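PDB 2IEE: probable ABC transporter extracellular-binding protein YckB, which probably serves as the extracellular solute-binding component of an ABC transport system dependent on a binding protein. Local coordinates for residues T238-S241 against K242-F245; L166-V169 against A170-R173; T12-E15 against Q16-K20. All blocks are in the same frame, centred on the assembly; numbering follows the deposited sequence.

The three contacts are local, each within about two turns at one end of a helix, and none touches another. Contacts 1 and 2 lie where helices end, contact 3 where one begins. Proteins of this family consist of two lobes that close on a solute. Contacts 1 and 3 belong to the lobe with the parallel sheet around strand 22-27, whereas contact 2 lies in the other lobe, at the end of helix 162-171. Contacts 2 and 3 sit on opposite sides of the chain's centre, with centres 52 Å apart. Contact 1 is the most central; its centre is 29 Å from that of contact 2 and 30 Å from that of contact 3.

Contact 1. Residues T238-S241 against K242-F245; sequences TKLS and KQFF
Lys242 opens the last turn of helix 236-244 by donating its N to Thr238 O at 2.9 Å, in a nearly straight alpha-helical bond (N-H...O 167°). Its aliphatic chain runs back over the same residue: CG is 3.2 Å from Thr238 O, and CD meets Thr238 CG2 at 3.8 Å. A long lysine suits this exposed place, its methylenes covering the helix surface. Thr238 OG1 bonds Asp249.

Gln243 N continues the pattern to Lys239 O. Its side chain extends beside that of Leu240, where NE2 comes within 4.0 Å of CD2, with CG over the rim of one face of the Phe244 ring.

Phe244 N bonds Leu240 O, and the same oxygen approaches the ring's edge near its plane, 3.2 Å from CD2. The buried ring packs on Glu52 of helix 49-60, where a large flat side chain suits the interface.

Phe245 is first to leave helical geometry, yet its N still reaches Ser241 O. A small serine suits Ser241's buried place, with OG bonded to Ala248 O and Val250 N. With its ring CG beside the backbone N (chi1 -73°), Phe245 presents a ring edge to the serine carbonyl, CD2 to Ser241 O being 3.7 Å.

Contact 2. Residues L166-V169 against A170-R173; sequences LKDV and ANGR
Asp168 and Arg173 carry the side-chain part of this helix end. Their side chains lie alongside each other and point the same way, and Arg173 NH1 meets Asp168 OD1 at 2.8 Å in a salt bridge whose hydrogen bond is weak. The carboxylate and guanidinium planes stand 71° apart, so the two groups meet through one oxygen and one nitrogen instead of as a flat pair. The bend in the arginine at chi3 (62°) turns its end back to the acid. A water donates to Asp168 OD1 at 3.2 Å and to Asn171 OD1, bridging the two side chains. Aspartate suits the place because its second oxygen, OD2, remains for Tyr157, while OD1 takes Arg173 and the water.

Ala170 contributes mostly through its backbone: its N gives a nearly straight bond to Leu166 O (3.1 Å).

Beyond it the chain leaves the helix at Gly172. Gly172 N bonds Val169 O, and weaker bonds run from Gly172 N and Arg173 N to Asp168 O. Glycine suits the positive phi of 92°, since a CB would press on the preceding carbonyl oxygen. The positive phi and the backbone bonds back into the last turn make a Schellman motif, closing the C-terminal end of helix 162-171.

Contact 3. Residues T12-E15 against Q16-K20; sequences TGWE and QIKDK
Gly13 and Ile17 set the first turn of helix 14-20 through the backbone: Ile17 N donates to Gly13 O at 3.1 Å, and Gln16 N adds a weak bond to the same oxygen. Ile17 CG1 also comes close to this shared acceptor, 3.0 Å from Gly13 O. Gly13 holds the N-cap position, and its phi of 107° would jam a CB against the preceding carbonyl oxygen, which is why a residue without a side chain suits it. The next bonds follow the helical pattern, from Lys18 N to Trp14 O at 2.8 Å and from Asp19 N to Glu15 O, the latter with its donor lying above the carbonyl plane.

Nonpolar contacts come next. Trp14 and Lys18 share one face of the helix, and Lys18 CB stands 4.2 Å above the indole plane near its rim. The extended lysine then carries CD to 3.9 Å from Trp14 NE1. With its CG opposite the backbone N (chi1 -178°), the lysine chain crosses the indole near its rim.

The polar side-chain link is a water that accepts from both Trp14 NE1 and Lys18 NZ. Glu15 lies beside the lysine, its charge of opposite sign but not in contact.

Gln16 extends along the chain start, with CB 3.4 Å from Thr12 O and its amide group close to the Thr12 backbone. An alanine here would lose that amide and probably leave Thr12, the first modelled residue, freer to move.

Trp14 packs against Ala219, Leu220 and Lys223 of helix 218-234, and both Trp14 and Ile17 touch Leu63, just before strand 64-69.

Contact 1. Residues T238-S241 against K242-F245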
loop_
_atom_site.group_PDB
_atom_site.type_symbol
_atom_site.label_atom_id
_atom_site.label_comp_id
_atom_site.label_asym_id
_atom_site.label_seq_id
_atom_site.Cartn_x
_atom_site.Cartn_y
_atom_site.Cartn_z
ATOM N N THR A 238 -12.884 6.029 5.816
ATOM C CA THR A 238 -12.794 7.053 4.782
ATOM C C THR A 238 -12.077 8.280 5.332
ATOM O O THR A 238 -11.258 8.889 4.646
ATOM C CB THR A 238 -14.197 7.460 4.270
ATOM O OG1 THR A 238 -14.823 6.327 3.660
ATOM C CG2 THR A 238 -14.091 8.579 3.240
ATOM N N LYS A 239 -12.375 8.626 6.579
ATOM C CA LYS A 239 -11.759 9.782 7.226
ATOM C C LYS A 239 -10.243 9.633 7.307
ATOM O O LYS A 239 -9.500 10.555 6.966
ATOM C CB LYS A 239 -12.338 9.965 8.632
ATOM C CG LYS A 239 -11.788 11.165 9.391
ATOM C CD LYS A 239 -12.634 11.445 10.628
ATOM C CE LYS A 239 -12.221 12.735 11.314
ATOM N NZ LYS A 239 -13.154 13.095 12.418
ATOM N N LEU A 240 -9.783 8.471 7.759
ATOM C CA LEU A 240 -8.349 8.226 7.870
ATOM C C LEU A 240 -7.696 8.195 6.488
ATOM O O LEU A 240 -6.582 8.683 6.306
ATOM C CB LEU A 240 -8.101 6.903 8.604
ATOM C CG LEU A 240 -8.372 6.921 10.111
ATOM C CD1 LEU A 240 -8.340 5.508 10.658
ATOM C CD2 LEU A 240 -7.327 7.792 10.809
ATOM N N SER A 241 -8.398 7.616 5.518
ATOM C CA SER A 241 -7.895 7.523 4.151
ATOM C C SER A 241 -7.654 8.896 3.538
ATOM O O SER A 241 -6.594 9.164 2.984
ATOM C CB SER A 241 -8.887 6.760 3.272
ATOM O OG SER A 241 -8.477 6.783 1.917
ATOM N N LYS A 242 -8.654 9.763 3.643
ATOM C CA LYS A 242 -8.568 11.105 3.082
ATOM C C LYS A 242 -7.422 11.881 3.697
ATOM O O LYS A 242 -6.784 12.698 3.031
ATOM C CB LYS A 242 -9.898 11.834 3.284
ATOM C CG LYS A 242 -11.052 11.198 2.502
ATOM C CD LYS A 242 -12.380 11.887 2.771
ATOM C CE LYS A 242 -12.304 13.380 2.487
ATOM N NZ LYS A 242 -13.665 13.979 2.471
ATOM N N GLN A 243 -7.147 11.605 4.967
ATOM C CA GLN A 243 -6.064 12.269 5.670
ATOM C C GLN A 243 -4.692 11.878 5.128
ATOM O O GLN A 243 -3.819 12.727 4.963
ATOM C CB GLN A 243 -6.127 11.943 7.166
ATOM C CG GLN A 243 -4.867 12.346 7.920
ATOM C CD GLN A 243 -4.930 12.041 9.404
ATOM O OE1 GLN A 243 -4.006 12.369 10.155
ATOM N NE2 GLN A 243 -6.020 11.413 9.837
ATOM N N PHE A 244 -4.504 10.593 4.848
ATOM C CA PHE A 244 -3.221 10.098 4.363
ATOM C C PHE A 244 -3.055 9.996 2.859
ATOM O O PHE A 244 -1.928 9.955 2.363
ATOM C CB PHE A 244 -2.925 8.744 5.011
ATOM C CG PHE A 244 -2.598 8.855 6.465
ATOM C CD1 PHE A 244 -1.350 9.312 6.872
ATOM C CD2 PHE A 244 -3.556 8.573 7.429
ATOM C CE1 PHE A 244 -1.064 9.490 8.219
ATOM C CE2 PHE A 244 -3.279 8.750 8.777
ATOM C CZ PHE A 244 -2.026 9.210 9.170
ATOM N N PHE A 245 -4.164 9.962 2.132
ATOM C CA PHE A 245 -4.110 9.863 0.681
ATOM C C PHE A 245 -4.693 11.083 -0.046
ATOM O O PHE A 245 -5.353 10.953 -1.075
ATOM C CB PHE A 245 -4.817 8.578 0.237
ATOM C CG PHE A 245 -4.034 7.325 0.527
ATOM C CD1 PHE A 245 -2.988 6.931 -0.308
ATOM C CD2 PHE A 245 -4.333 6.539 1.642
ATOM C CE1 PHE A 245 -2.249 5.769 -0.035
ATOM C CE2 PHE A 245 -3.604 5.380 1.924
ATOM C CZ PHE A 245 -2.558 4.995 1.078
#

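Contact 2. Residues L166-V169 against A170-R173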
loop_
_atom_site.group_PDB
_atom_site.type_symbol
_atom_site.label_atom_id
_atom_site.label_comp_id
_atom_site.label_asym_id
_atom_site.label_seq_id
_atom_site.Cartn_x
_atom_site.Cartn_y
_atom_site.Cartn_z
ATOM N N LEU A 166 10.378 11.881 -11.219
ATOM C CA LEU A 166 9.295 12.598 -11.876
ATOM C C LEU A 166 9.776 13.647 -12.883
ATOM O O LEU A 166 9.219 13.758 -13.975
ATOM C CB LEU A 166 8.395 13.244 -10.817
ATOM C CG LEU A 166 7.757 12.257 -9.826
ATOM C CD1 LEU A 166 7.147 13.025 -8.661
ATOM C CD2 LEU A 166 6.691 11.413 -10.532
ATOM N N LYS A 167 10.810 14.405 -12.527
ATOM C CA LYS A 167 11.324 15.432 -13.431
ATOM C C LYS A 167 11.941 14.853 -14.697
ATOM O O LYS A 167 11.870 15.468 -15.759
ATOM C CB LYS A 167 12.356 16.318 -12.723
ATOM C CG LYS A 167 11.766 17.162 -11.616
ATOM C CD LYS A 167 12.730 18.242 -11.162
ATOM C CE LYS A 167 12.173 19.001 -9.966
ATOM N NZ LYS A 167 10.814 19.565 -10.233
ATOM N N ASP A 168 12.546 13.675 -14.585
ATOM C CA ASP A 168 13.158 13.033 -15.740
ATOM C C ASP A 168 12.082 12.596 -16.723
ATOM O O ASP A 168 12.321 12.515 -17.929
ATOM C CB ASP A 168 14.008 11.831 -15.305
ATOM C CG ASP A 168 15.226 12.246 -14.494
ATOM O OD1 ASP A 168 15.774 13.340 -14.758
ATOM O OD2 ASP A 168 15.638 11.481 -13.600
ATOM N N VAL A 169 10.896 12.295 -16.205
ATOM C CA VAL A 169 9.797 11.914 -17.076
ATOM C C VAL A 169 9.380 13.194 -17.793
ATOM O O VAL A 169 9.290 13.234 -19.024
ATOM C CB VAL A 169 8.586 11.387 -16.289
ATOM C CG1 VAL A 169 7.382 11.257 -17.227
ATOM C CG2 VAL A 169 8.911 10.046 -15.666
ATOM N N ALA A 170 9.142 14.236 -17.003
ATOM C CA ALA A 170 8.735 15.539 -17.525
ATOM C C ALA A 170 9.752 16.069 -18.530
ATOM O O ALA A 170 9.388 16.649 -19.544
ATOM C CB ALA A 170 8.578 16.537 -16.377
ATOM N N ASN A 171 11.026 15.854 -18.231
ATOM C CA ASN A 171 12.123 16.314 -19.080
ATOM C C ASN A 171 12.300 15.520 -20.356
ATOM O O ASN A 171 12.932 15.992 -21.293
ATOM C CB ASN A 171 13.439 16.254 -18.308
ATOM C CG ASN A 171 13.569 17.365 -17.313
ATOM O OD1 ASN A 171 14.380 17.293 -16.392
ATOM N ND2 ASN A 171 12.777 18.416 -17.497
ATOM N N GLY A 172 11.765 14.310 -20.382
ATOM C CA GLY A 172 11.931 13.477 -21.556
ATOM C C GLY A 172 13.156 12.582 -21.421
ATOM O O GLY A 172 13.489 11.855 -22.351
ATOM N N ARG A 173 13.836 12.642 -20.275
ATOM C CA ARG A 173 15.013 11.802 -20.045
ATOM C C ARG A 173 14.570 10.346 -19.860
ATOM O O ARG A 173 15.300 9.418 -20.204
ATOM C CB ARG A 173 15.810 12.298 -18.832
ATOM C CG ARG A 173 16.415 13.670 -19.037
ATOM C CD ARG A 173 17.435 14.036 -17.951
ATOM N NE ARG A 173 18.577 13.126 -17.941
ATOM C CZ ARG A 173 18.804 12.214 -17.001
ATOM N NH1 ARG A 173 17.966 12.088 -15.979
ATOM N NH2 ARG A 173 19.863 11.417 -17.090
HETATM O O HOH W 1 17.028 16.230 -15.102
#

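Contact 3. Residues T12-E15 against Q16-K20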
loop_
_atom_site.group_PDB
_atom_site.type_symbol
_atom_site.label_atom_id
_atom_site.label_comp_id
_atom_site.label_asym_id
_atom_site.label_seq_id
_atom_site.Cartn_x
_atom_site.Cartn_y
_atom_site.Cartn_z
ATOM N N THR A 12 -0.877 -16.348 22.599
ATOM C CA THR A 12 -1.809 -16.520 21.448
ATOM C C THR A 12 -3.267 -16.508 21.901
ATOM O O THR A 12 -3.578 -16.928 23.013
ATOM C CB THR A 12 -1.537 -17.853 20.717
ATOM O OG1 THR A 12 -2.583 -18.105 19.768
ATOM C CG2 THR A 12 -1.472 -19.001 21.714
ATOM N N GLY A 13 -4.157 -16.013 21.044
ATOM C CA GLY A 13 -5.568 -15.992 21.385
ATOM C C GLY A 13 -6.174 -14.647 21.734
ATOM O O GLY A 13 -5.523 -13.784 22.315
ATOM N N TRP A 14 -7.445 -14.483 21.377
ATOM C CA TRP A 14 -8.180 -13.256 21.644
ATOM C C TRP A 14 -8.411 -12.994 23.130
ATOM O O TRP A 14 -8.366 -11.843 23.572
ATOM C CB TRP A 14 -9.530 -13.283 20.928
ATOM C CG TRP A 14 -10.503 -12.287 21.483
ATOM C CD1 TRP A 14 -11.569 -12.545 22.289
ATOM C CD2 TRP A 14 -10.459 -10.864 21.320
ATOM N NE1 TRP A 14 -12.193 -11.371 22.645
ATOM C CE2 TRP A 14 -11.528 -10.323 22.065
ATOM C CE3 TRP A 14 -9.611 -9.992 20.621
ATOM C CZ2 TRP A 14 -11.778 -8.947 22.129
ATOM C CZ3 TRP A 14 -9.859 -8.619 20.684
ATOM C CH2 TRP A 14 -10.933 -8.114 21.435
ATOM N N GLU A 15 -8.680 -14.046 23.900
ATOM C CA GLU A 15 -8.910 -13.876 25.330
ATOM C C GLU A 15 -7.598 -13.467 25.996
ATOM O O GLU A 15 -7.596 -12.776 27.014
ATOM C CB GLU A 15 -9.434 -15.173 25.967
ATOM C CG GLU A 15 -10.825 -15.649 25.506
ATOM C CD GLU A 15 -11.938 -14.639 25.759
ATOM O OE1 GLU A 15 -11.813 -13.830 26.704
ATOM O OE2 GLU A 15 -12.946 -14.663 25.018
ATOM N N GLN A 16 -6.481 -13.898 25.414
ATOM C CA GLN A 16 -5.164 -13.567 25.943
ATOM C C GLN A 16 -4.853 -12.095 25.664
ATOM O O GLN A 16 -4.290 -11.399 26.511
ATOM C CB GLN A 16 -4.096 -14.458 25.303
ATOM C CG GLN A 16 -2.715 -14.328 25.933
ATOM C CD GLN A 16 -1.653 -15.137 25.199
ATOM O OE1 GLN A 16 -1.775 -16.354 25.048
ATOM N NE2 GLN A 16 -0.607 -14.459 24.740
ATOM N N ILE A 17 -5.230 -11.629 24.474
ATOM C CA ILE A 17 -5.019 -10.239 24.078
ATOM C C ILE A 17 -5.915 -9.358 24.932
ATOM O O ILE A 17 -5.490 -8.326 25.449
ATOM C CB ILE A 17 -5.412 -9.992 22.605
ATOM C CG1 ILE A 17 -4.714 -11.000 21.692
ATOM C CG2 ILE A 17 -5.045 -8.572 22.199
ATOM C CD1 ILE A 17 -3.224 -11.073 21.887
ATOM N N LYS A 18 -7.170 -9.779 25.060
ATOM C CA LYS A 18 -8.157 -9.053 25.837
ATOM C C LYS A 18 -7.722 -8.949 27.291
ATOM O O LYS A 18 -7.968 -7.935 27.950
ATOM C CB LYS A 18 -9.516 -9.752 25.746
ATOM C CG LYS A 18 -10.641 -9.043 26.498
ATOM C CD LYS A 18 -11.985 -9.700 26.215
ATOM C CE LYS A 18 -13.107 -9.022 26.977
ATOM N NZ LYS A 18 -14.430 -9.616 26.642
ATOM N N ASP A 19 -7.067 -9.992 27.792
ATOM C CA ASP A 19 -6.616 -9.993 29.178
ATOM C C ASP A 19 -5.479 -9.003 29.406
ATOM O O ASP A 19 -5.485 -8.261 30.387
ATOM C CB ASP A 19 -6.182 -11.401 29.601
ATOM C CG ASP A 19 -5.658 -11.440 31.024
ATOM O OD1 ASP A 19 -6.276 -10.809 31.912
ATOM O OD2 ASP A 19 -4.634 -12.111 31.262
ATOM N N LYS A 20 -4.508 -8.991 28.498
ATOM C CA LYS A 20 -3.375 -8.081 28.610
ATOM C C LYS A 20 -3.804 -6.658 28.286
ATOM O O LYS A 20 -3.213 -5.695 28.775
ATOM C CB LYS A 20 -2.256 -8.499 27.658
ATOM C CG LYS A 20 -1.684 -9.880 27.929
ATOM C CD LYS A 20 -0.557 -10.207 26.959
ATOM C CE LYS A 20 0.011 -11.593 27.224
ATOM N NZ LYS A 20 1.115 -11.935 26.284
HETATM O O HOH W 2 -15.179 -10.430 23.612
#